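Local coordinates for periplasmic binding protein (Veillonella parvula, PDB 4N01), which probably binds a solute, perhaps an iron-chelate such as a siderophore or haem, in the periplasm for delivery to an ABC-type importer, at residues A[72-77]-A[84-89]; A[78-83]-A[170-175]; A[163-168]-A[319-324]. All blocks are in the same frame, centred on the assembly; numbering follows the deposited sequence.

Contact 1 of 3, residues A[72-77]-A[84-89]; sequences ATTEMM and DKMAGT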
ATOM      1  N   ALA A  72      -0.186   0.962  -6.803  1.00 17.38           N
ATOM      2  CA  ALA A  72      -0.444  -0.221  -5.990  1.00 20.28           C
ATOM      3  C   ALA A  72      -1.295  -1.247  -6.742  1.00 19.38           C
ATOM      4  O   ALA A  72      -0.960  -2.433  -6.766  1.00 17.53           O
ATOM      5  CB  ALA A  72      -1.090   0.156  -4.664  1.00 22.47           C
ATOM      6  N   THR A  73      -2.377  -0.800  -7.374  1.00 16.01           N
ATOM      7  CA  THR A  73      -3.189  -1.725  -8.158  1.00 20.61           C
ATOM      8  C   THR A  73      -2.474  -2.154  -9.440  1.00 16.96           C
ATOM      9  O   THR A  73      -2.693  -3.259  -9.934  1.00 15.81           O
ATOM     10  CB  THR A  73      -4.582  -1.147  -8.482  1.00 25.92           C
ATOM     11  OG1 THR A  73      -4.430   0.149  -9.064  1.00 17.64           O
ATOM     12  CG2 THR A  73      -5.442  -1.044  -7.208  1.00 23.91           C
ATOM     13  N   THR A  74      -1.614  -1.295  -9.987  1.00 16.16           N
ATOM     14  CA  THR A  74      -0.782  -1.701 -11.128  1.00 18.94           C
ATOM     15  C   THR A  74       0.106  -2.885 -10.759  1.00 16.05           C
ATOM     16  O   THR A  74       0.202  -3.862 -11.512  1.00 16.11           O
ATOM     17  CB  THR A  74       0.096  -0.545 -11.640  1.00 18.84           C
ATOM     18  OG1 THR A  74      -0.731   0.424 -12.292  1.00 18.82           O
ATOM     19  CG2 THR A  74       1.155  -1.050 -12.632  1.00 17.14           C
ATOM     20  N   GLU A  75       0.740  -2.811  -9.589  1.00 15.87           N
ATOM     21  CA  GLU A  75       1.596  -3.905  -9.143  1.00 17.20           C
ATOM     22  C   GLU A  75       0.800  -5.173  -8.856  1.00 15.54           C
ATOM     23  O   GLU A  75       1.239  -6.267  -9.213  1.00 15.63           O
ATOM     24  CB  GLU A  75       2.507  -3.468  -7.972  1.00 15.70           C
ATOM     25  CG  GLU A  75       3.466  -2.355  -8.431  1.00 17.07           C
ATOM     26  CD  GLU A  75       4.497  -1.910  -7.398  1.00 23.11           C
ATOM     27  OE1 GLU A  75       4.378  -2.265  -6.197  1.00 22.30           O
ATOM     28  OE2 GLU A  75       5.450  -1.189  -7.799  1.00 18.25           O
HETATM   29  N   MSE A  76      -0.383  -5.021  -8.259  1.00 16.33           N
HETATM   30  CA  MSE A  76      -1.249  -6.167  -7.996  1.00 15.38           C
HETATM   31  C   MSE A  76      -1.582  -6.878  -9.290  1.00 18.87           C
HETATM   32  O   MSE A  76      -1.495  -8.102  -9.376  1.00 17.12           O
HETATM   33  CB  MSE A  76      -2.530  -5.729  -7.285  1.00 15.44           C
HETATM   34  CG  MSE A  76      -2.259  -5.276  -5.862  1.00 19.30           C
HETATM   35 SE   MSE A  76      -3.848  -4.504  -5.054  0.65 23.81          SE
HETATM   36  CE  MSE A  76      -4.950  -6.094  -5.015  1.00 19.62           C
HETATM   37  N   MSE A  77      -1.941  -6.108 -10.308  1.00 17.98           N
HETATM   38  CA  MSE A  77      -2.306  -6.705 -11.587  1.00 17.58           C
HETATM   39  C   MSE A  77      -1.111  -7.361 -12.277  1.00 18.93           C
HETATM   40  O   MSE A  77      -1.233  -8.454 -12.833  1.00 17.17           O
HETATM   41  CB  MSE A  77      -2.976  -5.671 -12.497  1.00 16.63           C
HETATM   42  CG  MSE A  77      -4.355  -5.250 -11.995  1.00 18.38           C
HETATM   43 SE   MSE A  77      -5.324  -4.285 -13.375  0.67 28.14          SE
HETATM   44  CE  MSE A  77      -5.520  -5.721 -14.674  1.00 22.33           C
ATOM     45  N   ASP A  84      -1.249  -8.511 -20.427  1.00 25.64           N
ATOM     46  CA  ASP A  84      -1.959  -8.647 -21.704  1.00 24.45           C
ATOM     47  C   ASP A  84      -3.400  -8.130 -21.649  1.00 27.51           C
ATOM     48  O   ASP A  84      -3.996  -7.823 -22.691  1.00 30.01           O
ATOM     49  CB  ASP A  84      -1.959 -10.099 -22.190  1.00 32.52           C
ATOM     50  CG  ASP A  84      -2.702 -10.270 -23.511  1.00 59.25           C
ATOM     51  OD1 ASP A  84      -2.331  -9.595 -24.505  1.00 61.25           O
ATOM     52  OD2 ASP A  84      -3.674 -11.060 -23.556  1.00 70.04           O
ATOM     53  N   LYS A  85      -3.953  -8.026 -20.443  1.00 18.57           N
ATOM     54  CA  LYS A  85      -5.326  -7.555 -20.272  1.00 23.36           C
ATOM     55  C   LYS A  85      -5.398  -6.062 -19.938  1.00 23.51           C
ATOM     56  O   LYS A  85      -6.486  -5.530 -19.680  1.00 20.63           O
ATOM     57  CB  LYS A  85      -6.017  -8.355 -19.161  1.00 21.50           C
ATOM     58  CG  LYS A  85      -6.008  -9.865 -19.386  1.00 26.22           C
ATOM     59  CD  LYS A  85      -6.781 -10.234 -20.645  1.00 29.76           C
ATOM     60  CE  LYS A  85      -6.699 -11.731 -20.920  1.00 39.29           C
ATOM     61  NZ  LYS A  85      -7.911 -12.473 -20.470  1.00 47.23           N
HETATM   62  N   MSE A  86      -4.240  -5.399 -19.919  1.00 21.22           N
HETATM   63  CA  MSE A  86      -4.157  -4.017 -19.438  1.00 18.69           C
HETATM   64  C   MSE A  86      -4.032  -2.997 -20.563  1.00 25.60           C
HETATM   65  O   MSE A  86      -3.134  -3.083 -21.407  1.00 25.98           O
HETATM   66  CB  MSE A  86      -3.017  -3.882 -18.425  1.00 19.11           C
HETATM   67  CG  MSE A  86      -3.251  -4.783 -17.227  1.00 22.30           C
HETATM   68 SE   MSE A  86      -1.759  -4.927 -16.008  0.62 22.67          SE
HETATM   69  CE  MSE A  86      -1.757  -3.068 -15.406  1.00 25.52           C
ATOM     70  N   ALA A  87      -4.949  -2.033 -20.579  1.00 20.97           N
ATOM     71  CA  ALA A  87      -4.933  -1.001 -21.615  1.00 20.88           C
ATOM     72  C   ALA A  87      -4.163   0.243 -21.177  1.00 21.23           C
ATOM     73  O   ALA A  87      -3.840   1.102 -21.993  1.00 22.23           O
ATOM     74  CB  ALA A  87      -6.339  -0.631 -22.009  1.00 21.21           C
ATOM     75  N   GLY A  88      -3.871   0.356 -19.892  1.00 20.51           N
ATOM     76  CA  GLY A  88      -3.127   1.517 -19.440  1.00 20.87           C
ATOM     77  C   GLY A  88      -2.861   1.534 -17.949  1.00 20.05           C
ATOM     78  O   GLY A  88      -3.586   0.911 -17.179  1.00 23.43           O
ATOM     79  N   THR A  89      -1.818   2.253 -17.551  1.00 20.28           N
ATOM     80  CA  THR A  89      -1.554   2.501 -16.135  1.00 19.68           C
ATOM     81  C   THR A  89      -1.376   3.997 -15.908  1.00 20.36           C
ATOM     82  O   THR A  89      -1.121   4.749 -16.851  1.00 23.16           O
ATOM     83  CB  THR A  89      -0.276   1.810 -15.651  1.00 23.77           C
ATOM     84  OG1 THR A  89       0.844   2.332 -16.380  1.00 23.28           O
ATOM     85  CG2 THR A  89      -0.381   0.305 -15.843  1.00 22.42           C
TER
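Helix 71-79 and strand 86-90 are the helix and second strand of a beta-alpha-beta crossover that begins at strand 66-68, and T74 and M77 of the helix meet T89 and M86 of the strand inside it. Helix 72-77 and strand 86-89 run roughly antiparallel, at 148° with their axes 9.9 Å apart, as expected where a helix leads back over a parallel sheet to the next strand. Two side-chain pairs carry the buried interface. M77 and M86, both selenomethionine in the crystal, lie alongside each other and point opposite ways. Methyl CE of M77 reaches CG of M86 at 3.5 Å, while SE of M86 rests 3.8 Å from CB of M77. M77 keeps CG anti to its carbonyl carbon (chi1 -69°) and bends only at its last torsion, which turns CE onto the M86 chain. One helical turn earlier, the T74 side chain stands nearly perpendicular to that of T89. Its OG1 does not bond across the contact but is hydrogen-bonded to S68 OG and S70 O, which ties the helix start to the end of strand 66-68 and its following turn. Y104 of helix 101-104 touches both threonines. Methyl CG2 of T89 meets both branches of T74, at 3.6 Å from OG1 and 3.8 Å from CG2.

Contact 2 of 3, residues A[78-83]-A[170-175]; sequences LQLGLD and SDMIKL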
ATOM      1  N   LEU A  78       0.047  -6.714 -12.232  1.00 16.09           N
ATOM      2  CA  LEU A  78       1.243  -7.290 -12.862  1.00 16.90           C
ATOM      3  C   LEU A  78       1.683  -8.578 -12.153  1.00 16.45           C
ATOM      4  O   LEU A  78       2.163  -9.524 -12.790  1.00 17.73           O
ATOM      5  CB  LEU A  78       2.389  -6.269 -12.892  1.00 18.19           C
ATOM      6  CG  LEU A  78       2.157  -5.039 -13.786  1.00 24.84           C
ATOM      7  CD1 LEU A  78       3.245  -4.002 -13.566  1.00 18.77           C
ATOM      8  CD2 LEU A  78       2.088  -5.427 -15.270  1.00 19.72           C
ATOM      9  N   GLN A  79       1.499  -8.617 -10.838  1.00 16.11           N
ATOM     10  CA  GLN A  79       1.899  -9.783 -10.059  1.00 22.41           C
ATOM     11  C   GLN A  79       1.093 -11.003 -10.505  1.00 19.95           C
ATOM     12  O   GLN A  79       1.610 -12.122 -10.528  1.00 19.69           O
ATOM     13  CB  GLN A  79       1.701  -9.511  -8.562  1.00 20.53           C
ATOM     14  CG  GLN A  79       2.145 -10.640  -7.636  1.00 17.18           C
ATOM     15  CD  GLN A  79       3.650 -10.819  -7.616  1.00 19.25           C
ATOM     16  OE1 GLN A  79       4.390  -9.908  -7.241  1.00 20.39           O
ATOM     17  NE2 GLN A  79       4.111 -11.998  -8.025  1.00 20.49           N
ATOM     18  N   LEU A  80      -0.165 -10.774 -10.883  1.00 17.61           N
ATOM     19  CA  LEU A  80      -1.045 -11.858 -11.335  1.00 18.67           C
ATOM     20  C   LEU A  80      -0.834 -12.180 -12.818  1.00 22.21           C
ATOM     21  O   LEU A  80      -1.551 -13.003 -13.391  1.00 21.54           O
ATOM     22  CB  LEU A  80      -2.522 -11.514 -11.078  1.00 16.19           C
ATOM     23  CG  LEU A  80      -2.918 -11.396  -9.602  1.00 22.54           C
ATOM     24  CD1 LEU A  80      -4.416 -11.172  -9.452  1.00 24.45           C
ATOM     25  CD2 LEU A  80      -2.502 -12.642  -8.861  1.00 20.35           C
ATOM     26  N   GLY A  81       0.149 -11.532 -13.435  1.00 18.18           N
ATOM     27  CA  GLY A  81       0.497 -11.798 -14.820  1.00 18.92           C
ATOM     28  C   GLY A  81      -0.474 -11.220 -15.834  1.00 21.77           C
ATOM     29  O   GLY A  81      -0.659 -11.777 -16.915  1.00 20.81           O
ATOM     30  N   LEU A  82      -1.078 -10.082 -15.499  1.00 20.53           N
ATOM     31  CA  LEU A  82      -2.193  -9.561 -16.282  1.00 18.93           C
ATOM     32  C   LEU A  82      -1.857  -8.488 -17.322  1.00 21.97           C
ATOM     33  O   LEU A  82      -2.757  -7.817 -17.810  1.00 21.61           O
ATOM     34  CB  LEU A  82      -3.289  -9.040 -15.345  1.00 16.61           C
ATOM     35  CG  LEU A  82      -3.911 -10.134 -14.475  1.00 16.67           C
ATOM     36  CD1 LEU A  82      -4.918  -9.518 -13.518  1.00 19.59           C
ATOM     37  CD2 LEU A  82      -4.568 -11.219 -15.343  1.00 20.09           C
ATOM     38  N   ASP A  83      -0.587  -8.324 -17.684  1.00 19.17           N
ATOM     39  CA  ASP A  83      -0.236  -7.233 -18.596  1.00 18.46           C
ATOM     40  C   ASP A  83      -0.959  -7.306 -19.947  1.00 21.93           C
ATOM     41  O   ASP A  83      -1.272  -6.273 -20.536  1.00 20.71           O
ATOM     42  CB  ASP A  83       1.289  -7.101 -18.790  1.00 27.02           C
ATOM     43  CG  ASP A  83       1.891  -8.260 -19.563  1.00 36.06           C
ATOM     44  OD1 ASP A  83       2.467  -9.160 -18.925  1.00 40.77           O
ATOM     45  OD2 ASP A  83       1.804  -8.273 -20.810  1.00 43.27           O
ATOM     46  N   SER A 170      -7.249 -11.441   0.387  0.55 16.08           N
ATOM     47  CA  SER A 170      -8.577 -11.640  -0.180  0.55 13.16           C
ATOM     48  C   SER A 170      -8.766 -10.810  -1.444  0.55 16.39           C
ATOM     49  O   SER A 170      -9.355 -11.280  -2.406  0.55 14.52           O
ATOM     50  CB  SER A 170      -9.675 -11.325   0.840  0.55 14.95           C
ATOM     51  OG  SER A 170      -9.630 -12.237   1.926  0.55 12.68           O
ATOM     52  N   ASP A 171      -8.254  -9.579  -1.434  1.00 15.24           N
ATOM     53  CA  ASP A 171      -8.322  -8.693  -2.606  1.00 21.89           C
ATOM     54  C   ASP A 171      -7.582  -9.296  -3.792  1.00 16.03           C
ATOM     55  O   ASP A 171      -8.054  -9.221  -4.937  1.00 14.81           O
ATOM     56  CB  ASP A 171      -7.706  -7.323  -2.317  1.00 18.57           C
ATOM     57  CG  ASP A 171      -8.559  -6.464  -1.397  1.00 22.76           C
ATOM     58  OD1 ASP A 171      -9.803  -6.654  -1.336  1.00 21.38           O
ATOM     59  OD2 ASP A 171      -7.970  -5.575  -0.740  1.00 23.95           O
HETATM   60  N   MSE A 172      -6.414  -9.878  -3.535  1.00 13.60           N
HETATM   61  CA  MSE A 172      -5.659 -10.516  -4.609  1.00 16.36           C
HETATM   62  C   MSE A 172      -6.442 -11.688  -5.190  1.00 16.05           C
HETATM   63  O   MSE A 172      -6.461 -11.890  -6.401  1.00 14.41           O
HETATM   64  CB  MSE A 172      -4.283 -10.971  -4.123  1.00 15.09           C
HETATM   65  CG  MSE A 172      -3.279  -9.816  -3.999  1.00 13.90           C
HETATM   66 SE   MSE A 172      -2.749  -9.146  -5.771  0.55 18.94          SE
HETATM   67  CE  MSE A 172      -1.299 -10.378  -6.130  1.00 20.91           C
ATOM     68  N   ILE A 173      -7.093 -12.455  -4.317  0.54 14.39           N
ATOM     69  CA  ILE A 173      -7.909 -13.578  -4.770  0.54 14.59           C
ATOM     70  C   ILE A 173      -9.078 -13.096  -5.627  0.54 16.30           C
ATOM     71  O   ILE A 173      -9.355 -13.654  -6.698  0.54 16.49           O
ATOM     72  CB  ILE A 173      -8.450 -14.401  -3.588  0.54 17.35           C
ATOM     73  CG1 ILE A 173      -7.286 -14.960  -2.762  0.54 19.93           C
ATOM     74  CG2 ILE A 173      -9.327 -15.539  -4.085  0.54 18.95           C
ATOM     75  CD1 ILE A 173      -6.477 -16.016  -3.491  0.54 15.95           C
ATOM     76  N   LYS A 174      -9.754 -12.050  -5.155  1.00 12.30           N
ATOM     77  CA  LYS A 174     -10.885 -11.464  -5.879  1.00 18.81           C
ATOM     78  C   LYS A 174     -10.455 -10.925  -7.241  1.00 14.78           C
ATOM     79  O   LYS A 174     -11.135 -11.132  -8.255  1.00 14.54           O
ATOM     80  CB  LYS A 174     -11.500 -10.325  -5.055  1.00 17.25           C
ATOM     81  CG  LYS A 174     -12.816  -9.794  -5.612  1.00 16.02           C
ATOM     82  CD  LYS A 174     -13.935 -10.838  -5.516  1.00 21.47           C
ATOM     83  CE  LYS A 174     -15.273 -10.204  -5.850  1.00 28.08           C
ATOM     84  NZ  LYS A 174     -16.386 -11.175  -5.720  1.00 27.72           N
ATOM     85  N   LEU A 175      -9.334 -10.215  -7.261  1.00 12.85           N
ATOM     86  CA  LEU A 175      -8.794  -9.697  -8.523  1.00 16.10           C
ATOM     87  C   LEU A 175      -8.515 -10.858  -9.463  1.00 17.20           C
ATOM     88  O   LEU A 175      -8.862 -10.812 -10.655  1.00 16.00           O
ATOM     89  CB  LEU A 175      -7.515  -8.886  -8.272  1.00 13.84           C
ATOM     90  CG  LEU A 175      -6.806  -8.256  -9.477  1.00 17.41           C
ATOM     91  CD1 LEU A 175      -7.727  -7.332 -10.258  1.00 13.10           C
ATOM     92  CD2 LEU A 175      -5.582  -7.487  -8.999  1.00 16.84           C
TER
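M172 is the first residue of segment 170-175 to meet the end of helix 71-79, its selenomethionine chain bent at chi2 (-71°) and chi3 (-86°) so that methyl CE swings to L80 and Q79. CE lies 3.7 Å from CD2 of L80, the two chains running head to tail past one another, and 3.8 Å from CG of Q79, the Q79 side chain running almost perpendicular to that of M172. The backbone of M172 takes part as well, its O standing 3.7 Å from CD1 of L80. One turn on, L175 offers its branch point to that same methyl: L175 CG is 3.8 Å and L175 CD2 3.9 Å from L80 CD1. L80 thus puts one methyl on each of the two side chains. With an alanine here, the methyls that reach M172 CE and L175 CG would be gone, which is likely to leave a gap between them and the selenomethionine end freer to turn. Just beyond L80, G81 closes the helix in a Schellman motif with positive phi. Helix 165-178 packs against the C-terminal end of helix 71-79, where M76 and M77 also touch L175, while helix 182-203 adds A185 against L80 and W188 against both Q79 and M172.

Contact 3 of 3, residues A[163-168]-A[319-324]; sequences ADLETN and RTVDAL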
ATOM      1  N   ALA A 163      -8.739  -2.641   7.425  1.00 19.02           N
ATOM      2  CA  ALA A 163      -7.871  -3.415   6.531  1.00 15.46           C
ATOM      3  C   ALA A 163      -6.663  -4.025   7.227  1.00 13.82           C
ATOM      4  O   ALA A 163      -5.992  -3.370   8.022  1.00 15.51           O
ATOM      5  CB  ALA A 163      -7.399  -2.559   5.383  1.00 15.64           C
ATOM      6  N   ASP A 164      -6.370  -5.283   6.910  1.00 15.76           N
ATOM      7  CA  ASP A 164      -5.118  -5.892   7.360  1.00 16.08           C
ATOM      8  C   ASP A 164      -4.522  -6.762   6.253  1.00 14.15           C
ATOM      9  O   ASP A 164      -4.980  -6.708   5.101  1.00 12.77           O
ATOM     10  CB  ASP A 164      -5.309  -6.660   8.682  1.00 13.32           C
ATOM     11  CG  ASP A 164      -6.314  -7.806   8.576  1.00 27.34           C
ATOM     12  OD1 ASP A 164      -6.540  -8.320   7.463  1.00 21.65           O
ATOM     13  OD2 ASP A 164      -6.877  -8.201   9.628  1.00 29.98           O
ATOM     14  N   LEU A 165      -3.508  -7.556   6.579  1.00 11.86           N
ATOM     15  CA  LEU A 165      -2.844  -8.350   5.540  1.00 12.59           C
ATOM     16  C   LEU A 165      -3.796  -9.369   4.922  1.00 12.98           C
ATOM     17  O   LEU A 165      -3.759  -9.605   3.716  1.00 14.53           O
ATOM     18  CB  LEU A 165      -1.606  -9.058   6.091  1.00 13.02           C
ATOM     19  CG  LEU A 165      -0.811  -9.852   5.046  1.00 17.67           C
ATOM     20  CD1 LEU A 165      -0.299  -8.956   3.913  1.00 16.11           C
ATOM     21  CD2 LEU A 165       0.346 -10.623   5.696  1.00 16.85           C
ATOM     22  N   GLU A 166      -4.663  -9.962   5.744  1.00 13.59           N
ATOM     23  CA  GLU A 166      -5.661 -10.913   5.221  1.00 15.19           C
ATOM     24  C   GLU A 166      -6.619 -10.246   4.230  1.00 17.61           C
ATOM     25  O   GLU A 166      -7.046 -10.871   3.263  1.00 15.05           O
ATOM     26  CB  GLU A 166      -6.459 -11.572   6.360  1.00 19.33           C
ATOM     27  CG  GLU A 166      -5.669 -12.587   7.183  1.00 25.61           C
ATOM     28  CD  GLU A 166      -5.235 -13.806   6.370  1.00 31.40           C
ATOM     29  OE1 GLU A 166      -5.933 -14.183   5.389  1.00 29.23           O
ATOM     30  OE2 GLU A 166      -4.184 -14.397   6.707  1.00 36.14           O
ATOM     31  N   THR A 167      -6.968  -8.983   4.474  1.00 15.01           N
ATOM     32  CA  THR A 167      -7.799  -8.240   3.517  1.00 16.40           C
ATOM     33  C   THR A 167      -7.101  -8.124   2.158  1.00 16.43           C
ATOM     34  O   THR A 167      -7.723  -8.293   1.108  1.00 19.22           O
ATOM     35  CB  THR A 167      -8.087  -6.815   4.026  1.00 16.76           C
ATOM     36  OG1 THR A 167      -8.450  -6.874   5.410  1.00 16.72           O
ATOM     37  CG2 THR A 167      -9.217  -6.170   3.202  1.00 16.67           C
ATOM     38  N   ASN A 168      -5.811  -7.820   2.187  1.00 10.65           N
ATOM     39  CA  ASN A 168      -4.980  -7.735   0.980  1.00 12.59           C
ATOM     40  C   ASN A 168      -4.920  -9.084   0.257  1.00 17.01           C
ATOM     41  O   ASN A 168      -4.974  -9.140  -0.979  1.00 16.23           O
ATOM     42  CB  ASN A 168      -3.571  -7.268   1.401  1.00 17.55           C
ATOM     43  CG  ASN A 168      -2.734  -6.690   0.249  1.00 26.10           C
ATOM     44  OD1 ASN A 168      -1.891  -5.809   0.473  1.00 22.13           O
ATOM     45  ND2 ASN A 168      -2.929  -7.199  -0.962  1.00 24.95           N
ATOM     46  N   ARG A 319       3.998  -6.055  -1.906  1.00 15.53           N
ATOM     47  CA  ARG A 319       5.328  -5.999  -1.305  1.00 14.68           C
ATOM     48  C   ARG A 319       5.350  -6.299   0.182  1.00 16.00           C
ATOM     49  O   ARG A 319       6.430  -6.326   0.781  1.00 14.33           O
ATOM     50  CB  ARG A 319       5.946  -4.614  -1.498  1.00 13.87           C
ATOM     51  CG  ARG A 319       5.946  -4.103  -2.933  1.00 15.39           C
ATOM     52  CD  ARG A 319       6.785  -2.845  -2.974  1.00 19.57           C
ATOM     53  NE  ARG A 319       6.660  -2.138  -4.242  1.00 17.18           N
ATOM     54  CZ  ARG A 319       7.559  -1.276  -4.700  1.00 24.20           C
ATOM     55  NH1 ARG A 319       8.673  -1.038  -4.008  1.00 21.01           N
ATOM     56  NH2 ARG A 319       7.351  -0.667  -5.855  1.00 18.62           N
ATOM     57  N   THR A 320       4.180  -6.489   0.788  1.00 14.69           N
ATOM     58  CA  THR A 320       4.106  -6.468   2.249  1.00 13.11           C
ATOM     59  C   THR A 320       4.966  -7.493   2.970  1.00 15.11           C
ATOM     60  O   THR A 320       5.773  -7.135   3.832  1.00 14.36           O
ATOM     61  CB  THR A 320       2.654  -6.606   2.778  1.00 14.93           C
ATOM     62  OG1 THR A 320       1.818  -5.654   2.111  1.00 19.92           O
ATOM     63  CG2 THR A 320       2.625  -6.331   4.270  1.00 15.17           C
ATOM     64  N   VAL A 321       4.773  -8.768   2.651  1.00 15.58           N
ATOM     65  CA  VAL A 321       5.488  -9.808   3.384  1.00 15.96           C
ATOM     66  C   VAL A 321       6.998  -9.724   3.122  1.00 20.69           C
ATOM     67  O   VAL A 321       7.803  -9.933   4.031  1.00 15.52           O
ATOM     68  CB  VAL A 321       4.913 -11.208   3.084  1.00 17.62           C
ATOM     69  CG1 VAL A 321       5.819 -12.287   3.657  1.00 16.50           C
ATOM     70  CG2 VAL A 321       3.517 -11.319   3.699  1.00 17.17           C
ATOM     71  N   ASP A 322       7.373  -9.371   1.894  1.00 15.93           N
ATOM     72  CA  ASP A 322       8.784  -9.157   1.567  1.00 16.82           C
ATOM     73  C   ASP A 322       9.398  -8.058   2.434  1.00 19.99           C
ATOM     74  O   ASP A 322      10.498  -8.216   2.971  1.00 18.37           O
ATOM     75  CB  ASP A 322       8.945  -8.808   0.086  1.00 22.12           C
ATOM     76  CG  ASP A 322      10.387  -8.570  -0.302  1.00 45.29           C
ATOM     77  OD1 ASP A 322      11.125  -9.564  -0.475  1.00 47.15           O
ATOM     78  OD2 ASP A 322      10.784  -7.391  -0.433  1.00 54.63           O
ATOM     79  N   ALA A 323       8.672  -6.956   2.587  1.00 17.60           N
ATOM     80  CA  ALA A 323       9.129  -5.843   3.411  1.00 16.61           C
ATOM     81  C   ALA A 323       9.145  -6.222   4.896  1.00 18.67           C
ATOM     82  O   ALA A 323      10.062  -5.847   5.637  1.00 14.77           O
ATOM     83  CB  ALA A 323       8.243  -4.638   3.188  1.00 13.47           C
ATOM     84  N   LEU A 324       8.134  -6.967   5.331  1.00 14.96           N
ATOM     85  CA  LEU A 324       8.071  -7.408   6.723  1.00 11.84           C
ATOM     86  C   LEU A 324       9.254  -8.296   7.096  1.00 17.22           C
ATOM     87  O   LEU A 324       9.720  -8.281   8.236  1.00 18.63           O
ATOM     88  CB  LEU A 324       6.766  -8.149   6.983  1.00 12.95           C
ATOM     89  CG  LEU A 324       5.482  -7.318   7.108  1.00 16.65           C
ATOM     90  CD1 LEU A 324       4.291  -8.259   7.326  1.00 14.23           C
ATOM     91  CD2 LEU A 324       5.575  -6.329   8.246  1.00 18.75           C
TER
HETATM   92  O   HOH W   1       1.132  -7.324  -0.142  1.00 16.80           O
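L165, in the first turn of helix 165-178, forks over the first turn of helix 320-332 and sets one methyl against each of two successive residues. Its CD1 lies 3.9 Å from both CB and CG2 of T320, the leucine and threonine side chains overlapping side by side with their ends directed oppositely. CD2 meets V321 CG2 at 3.8 Å, and here the valine lies crosswise to the leucine. Both branches reach the other helix because CG of L165 stands anti to its backbone N (chi1 -177°). Beside this apolar contact, N168 OD1 and T320 OG1 are 4.1 Å apart and share a water, which lies 2.9 Å from T320 OG1 and gives only a weak bond to N168 OD1. Their stronger partners are G317 N for N168 OD1 and Y228 OH for T320 OG1. D164 and T167 form a capping box: T167 N donates to D164 OD1 at 3.1 Å and D164 N to T167 OG1 at 3.0 Å, fixing the start of the helix that carries L165. Around the two helix starts, helix 228-234 brings Y228 and I232 to L165, and helix 182-203 contributes L196 to L165 and Q192 and T195 to V321.

How the contacts relate
Along the chain the segments come as 72-77, 78-83, 84-89, 163-168, 170-175 and 319-324: contact 2 interleaves with both others, while contact 1 closes before contact 3 opens. Contacts 1 and 2, centres about 9 Å apart, share helix 71-79 and lie within the domain of the five-stranded parallel sheet. Contact 3, about 14 Å from contact 2 and 19 Å from contact 1 between centres, uses the N-terminal turn of helix 165-178, just ahead of contact 2. It and the 2.8 Å salt bridge R319 NH2 to E75 OE2 join this domain to helix 320-332. Helix 182-203 touches contacts 2 and 3, consistent with a long interdomain helix; the four-stranded sheet belongs to the other domain.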